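Local structure of CBS domain protein (Sulfolobus tokodaii, 2EF7) at residues K11-L23 against V29-D42. The protein is of unknown function but carries a pair of CBS domains, a module that in many relatives binds adenosine-containing ligands and regulates partner proteins. Sequence-based numbering, arbitrary orientation.
Sequences KTQVISVTKDAKL and VMTEKNIGSVIVVD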
# COMPACT_ATOMS: atom_id res chain seq x y z
N LYS A 11 10.32 -1.36 -13.80
CA LYS A 11 9.55 -2.40 -14.47
C LYS A 11 10.12 -2.40 -15.88
O LYS A 11 10.14 -1.36 -16.54
CB LYS A 11 8.07 -2.02 -14.49
CG LYS A 11 7.21 -2.89 -15.38
CD LYS A 11 5.81 -2.30 -15.48
CE LYS A 11 5.00 -2.95 -16.59
NZ LYS A 11 3.65 -2.31 -16.74
N THR A 12 10.59 -3.55 -16.33
CA THR A 12 11.15 -3.66 -17.67
C THR A 12 10.12 -4.24 -18.63
O THR A 12 8.98 -4.50 -18.25
CB THR A 12 12.38 -4.58 -17.66
OG1 THR A 12 12.00 -5.86 -17.14
CG2 THR A 12 13.48 -3.98 -16.80
N GLN A 13 10.52 -4.44 -19.88
CA GLN A 13 9.62 -4.98 -20.88
C GLN A 13 8.36 -4.12 -20.99
O GLN A 13 7.24 -4.64 -21.01
CB GLN A 13 9.19 -6.41 -20.50
CG GLN A 13 10.33 -7.32 -20.08
CD GLN A 13 11.38 -7.49 -21.16
OE1 GLN A 13 11.08 -7.96 -22.26
NE2 GLN A 13 12.62 -7.11 -20.85
N VAL A 14 8.53 -2.80 -21.03
CA VAL A 14 7.38 -1.91 -21.14
C VAL A 14 7.00 -1.82 -22.61
O VAL A 14 7.81 -2.11 -23.48
CB VAL A 14 7.69 -0.51 -20.60
CG1 VAL A 14 8.08 -0.60 -19.14
CG2 VAL A 14 8.80 0.13 -21.41
N ILE A 15 5.76 -1.42 -22.89
CA ILE A 15 5.31 -1.33 -24.27
C ILE A 15 5.38 0.10 -24.78
O ILE A 15 4.93 1.03 -24.10
CB ILE A 15 3.87 -1.82 -24.41
CG1 ILE A 15 3.77 -3.27 -23.92
CG2 ILE A 15 3.42 -1.70 -25.85
CD1 ILE A 15 4.64 -4.24 -24.69
N SER A 16 5.93 0.27 -25.98
CA SER A 16 6.04 1.59 -26.58
C SER A 16 5.55 1.57 -28.02
O SER A 16 5.48 0.52 -28.64
CB SER A 16 7.50 2.05 -26.58
OG SER A 16 8.27 1.25 -27.47
N VAL A 17 5.21 2.74 -28.54
CA VAL A 17 4.75 2.89 -29.92
C VAL A 17 5.50 4.09 -30.46
O VAL A 17 5.87 4.98 -29.69
CB VAL A 17 3.22 3.15 -30.01
CG1 VAL A 17 2.45 1.98 -29.39
CG2 VAL A 17 2.86 4.47 -29.33
N THR A 18 5.74 4.12 -31.76
CA THR A 18 6.47 5.24 -32.35
C THR A 18 5.58 6.47 -32.40
O THR A 18 4.36 6.37 -32.40
CB THR A 18 6.97 4.91 -33.76
OG1 THR A 18 5.85 4.81 -34.65
CG2 THR A 18 7.71 3.59 -33.76
N LYS A 19 6.21 7.64 -32.47
CA LYS A 19 5.47 8.90 -32.49
C LYS A 19 4.51 9.10 -33.66
O LYS A 19 3.69 10.01 -33.64
CB LYS A 19 6.44 10.08 -32.40
CG LYS A 19 7.38 10.24 -33.57
CD LYS A 19 8.15 11.55 -33.44
CE LYS A 19 9.13 11.73 -34.60
NZ LYS A 19 9.81 13.05 -34.54
N ASP A 20 4.61 8.27 -34.69
CA ASP A 20 3.69 8.41 -35.82
C ASP A 20 2.70 7.23 -35.91
O ASP A 20 1.99 7.09 -36.90
CB ASP A 20 4.47 8.56 -37.13
CG ASP A 20 5.15 7.29 -37.56
OD1 ASP A 20 5.58 6.51 -36.68
OD2 ASP A 20 5.26 7.07 -38.78
N ALA A 21 2.67 6.40 -34.87
CA ALA A 21 1.75 5.26 -34.82
C ALA A 21 0.33 5.82 -34.82
O ALA A 21 0.08 6.86 -34.21
CB ALA A 21 2.00 4.46 -33.56
N LYS A 22 -0.59 5.13 -35.49
CA LYS A 22 -1.98 5.62 -35.56
C LYS A 22 -2.81 5.23 -34.34
O LYS A 22 -2.60 4.18 -33.75
CB LYS A 22 -2.65 5.10 -36.83
CG LYS A 22 -1.96 5.51 -38.12
CD LYS A 22 -2.55 4.77 -39.31
CE LYS A 22 -1.82 5.08 -40.61
NZ LYS A 22 -1.97 6.51 -41.01
N LEU A 23 -3.76 6.08 -33.99
CA LEU A 23 -4.60 5.84 -32.83
C LEU A 23 -5.17 4.43 -32.81
O LEU A 23 -5.06 3.73 -31.81
CB LEU A 23 -5.73 6.87 -32.77
CG LEU A 23 -6.68 6.81 -31.56
CD1 LEU A 23 -7.31 8.18 -31.33
CD2 LEU A 23 -7.77 5.77 -31.80
N VAL A 29 -2.87 -2.32 -29.68
CA VAL A 29 -1.78 -2.86 -28.87
C VAL A 29 -2.19 -2.94 -27.41
O VAL A 29 -1.98 -3.96 -26.75
CB VAL A 29 -0.51 -1.99 -28.95
CG1 VAL A 29 0.55 -2.56 -28.02
CG2 VAL A 29 0.02 -1.94 -30.38
N MSE A 30 -2.75 -1.85 -26.91
CA MSE A 30 -3.18 -1.77 -25.52
C MSE A 30 -4.25 -2.80 -25.22
O MSE A 30 -4.29 -3.37 -24.13
CB MSE A 30 -3.69 -0.37 -25.23
CG MSE A 30 -2.61 0.70 -25.43
SE MSE A 30 -3.30 2.50 -25.26
CE MSE A 30 -4.18 2.30 -23.55
N THR A 31 -5.12 -3.06 -26.20
CA THR A 31 -6.18 -4.03 -26.03
C THR A 31 -5.59 -5.44 -26.02
O THR A 31 -5.94 -6.25 -25.16
CB THR A 31 -7.22 -3.93 -27.18
OG1 THR A 31 -7.88 -2.67 -27.11
CG2 THR A 31 -8.24 -5.06 -27.08
N GLU A 32 -4.69 -5.73 -26.96
CA GLU A 32 -4.08 -7.05 -27.05
C GLU A 32 -3.06 -7.37 -25.98
O GLU A 32 -2.84 -8.55 -25.67
CB GLU A 32 -3.46 -7.24 -28.43
CG GLU A 32 -4.51 -7.33 -29.53
CD GLU A 32 -3.92 -7.36 -30.92
OE1 GLU A 32 -4.69 -7.47 -31.89
OE2 GLU A 32 -2.68 -7.25 -31.04
N LYS A 33 -2.45 -6.34 -25.41
CA LYS A 33 -1.46 -6.50 -24.35
C LYS A 33 -2.13 -6.28 -22.99
O LYS A 33 -1.53 -6.49 -21.94
CB LYS A 33 -0.33 -5.49 -24.51
CG LYS A 33 0.60 -5.73 -25.69
CD LYS A 33 1.37 -7.02 -25.54
CE LYS A 33 2.59 -7.04 -26.45
NZ LYS A 33 2.24 -6.76 -27.86
N ASN A 34 -3.39 -5.84 -23.03
CA ASN A 34 -4.16 -5.56 -21.82
C ASN A 34 -3.41 -4.62 -20.89
O ASN A 34 -3.14 -4.94 -19.74
CB ASN A 34 -4.50 -6.87 -21.09
CG ASN A 34 -5.44 -6.65 -19.92
OD1 ASN A 34 -6.39 -5.87 -20.00
ND2 ASN A 34 -5.19 -7.36 -18.82
N ILE A 35 -3.06 -3.44 -21.41
CA ILE A 35 -2.36 -2.43 -20.61
C ILE A 35 -3.12 -1.10 -20.70
O ILE A 35 -3.90 -0.88 -21.63
CB ILE A 35 -0.90 -2.25 -21.12
CG1 ILE A 35 -0.88 -2.00 -22.63
CG2 ILE A 35 -0.08 -3.48 -20.77
CD1 ILE A 35 0.52 -1.85 -23.21
N GLY A 36 -2.89 -0.22 -19.73
CA GLY A 36 -3.58 1.06 -19.71
C GLY A 36 -2.84 2.27 -20.26
O GLY A 36 -3.36 3.40 -20.20
N SER A 37 -1.64 2.05 -20.79
CA SER A 37 -0.85 3.14 -21.36
C SER A 37 0.40 2.61 -22.06
O SER A 37 0.83 1.48 -21.83
CB SER A 37 -0.41 4.11 -20.25
OG SER A 37 0.45 3.45 -19.32
N VAL A 38 0.97 3.43 -22.93
CA VAL A 38 2.18 3.04 -23.63
C VAL A 38 3.09 4.25 -23.71
O VAL A 38 2.63 5.39 -23.65
CB VAL A 38 1.90 2.55 -25.08
CG1 VAL A 38 1.09 1.26 -25.05
CG2 VAL A 38 1.16 3.63 -25.87
N ILE A 39 4.38 4.00 -23.81
CA ILE A 39 5.34 5.08 -23.94
C ILE A 39 5.46 5.39 -25.42
O ILE A 39 5.49 4.47 -26.24
CB ILE A 39 6.73 4.63 -23.44
CG1 ILE A 39 6.63 4.22 -21.97
CG2 ILE A 39 7.75 5.75 -23.66
CD1 ILE A 39 6.16 5.35 -21.06
N VAL A 40 5.49 6.66 -25.77
CA VAL A 40 5.65 7.02 -27.18
C VAL A 40 7.15 7.30 -27.35
O VAL A 40 7.73 8.06 -26.56
CB VAL A 40 4.86 8.27 -27.56
CG1 VAL A 40 5.05 8.55 -29.04
CG2 VAL A 40 3.36 8.08 -27.20
N VAL A 41 7.77 6.68 -28.35
CA VAL A 41 9.19 6.90 -28.59
C VAL A 41 9.47 7.47 -29.96
O VAL A 41 8.68 7.33 -30.90
CB VAL A 41 10.04 5.60 -28.44
CG1 VAL A 41 9.94 5.05 -27.03
CG2 VAL A 41 9.62 4.57 -29.46
N ASP A 42 10.61 8.14 -30.04
CA ASP A 42 11.11 8.75 -31.25
C ASP A 42 12.46 8.07 -31.37
O ASP A 42 13.39 8.42 -30.65
CB ASP A 42 11.29 10.26 -31.03
CG ASP A 42 11.73 10.99 -32.29
OD1 ASP A 42 12.49 10.42 -33.10
OD2 ASP A 42 11.32 12.16 -32.47
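Lys19 sets CG between its backbone N and carbonyl carbon (chi1 65°) and then runs extended, while Asp42 turns CG anti to its backbone N (chi1 -176°); together these torsions bring NZ to the carboxylate. Lys19 NZ lies 2.7 Å from Asp42 OD2 and meets it from above the carboxylate plane, 45° out of it. The salt bridge closes the end of a parallel strand pair. Ile39 N donates to Ile15 O at 3.0 Å, and Val17 N donates to Ile39 O at 2.9 Å. Val41 N then bonds Val17 O, and a weak bond from Lys19 N to Val41 O ends the ladder. Beside it, Val40 CG1 presses on Lys19 CA at 3.5 Å, a tight fit. With an alanine in place of Lys19, the Asp42 carboxylate would probably lose this charged mate.

At the other end, Ile15 packs between strand 37-42 and the end of helix 23-33. Its CG2 touches Val29 CG1 at 3.7 Å and also Val38 CG1. The Ile35 side chain crosses that of Ile15 at about a right angle, with Ile35 CD1 3.6 Å from Ile15 CB. Val17 CG2 packs on Val38 CG2, and Ile26 of the helix touches both valines. A Schellman motif with Asn34 as C-prime residue ends helix 23-33 and leads toward strand 37-42. Strand 16-18, this helix and strand 37-42 form the beta-alpha-beta unit that opens the beta-alpha-beta-beta-alpha core of a CBS domain.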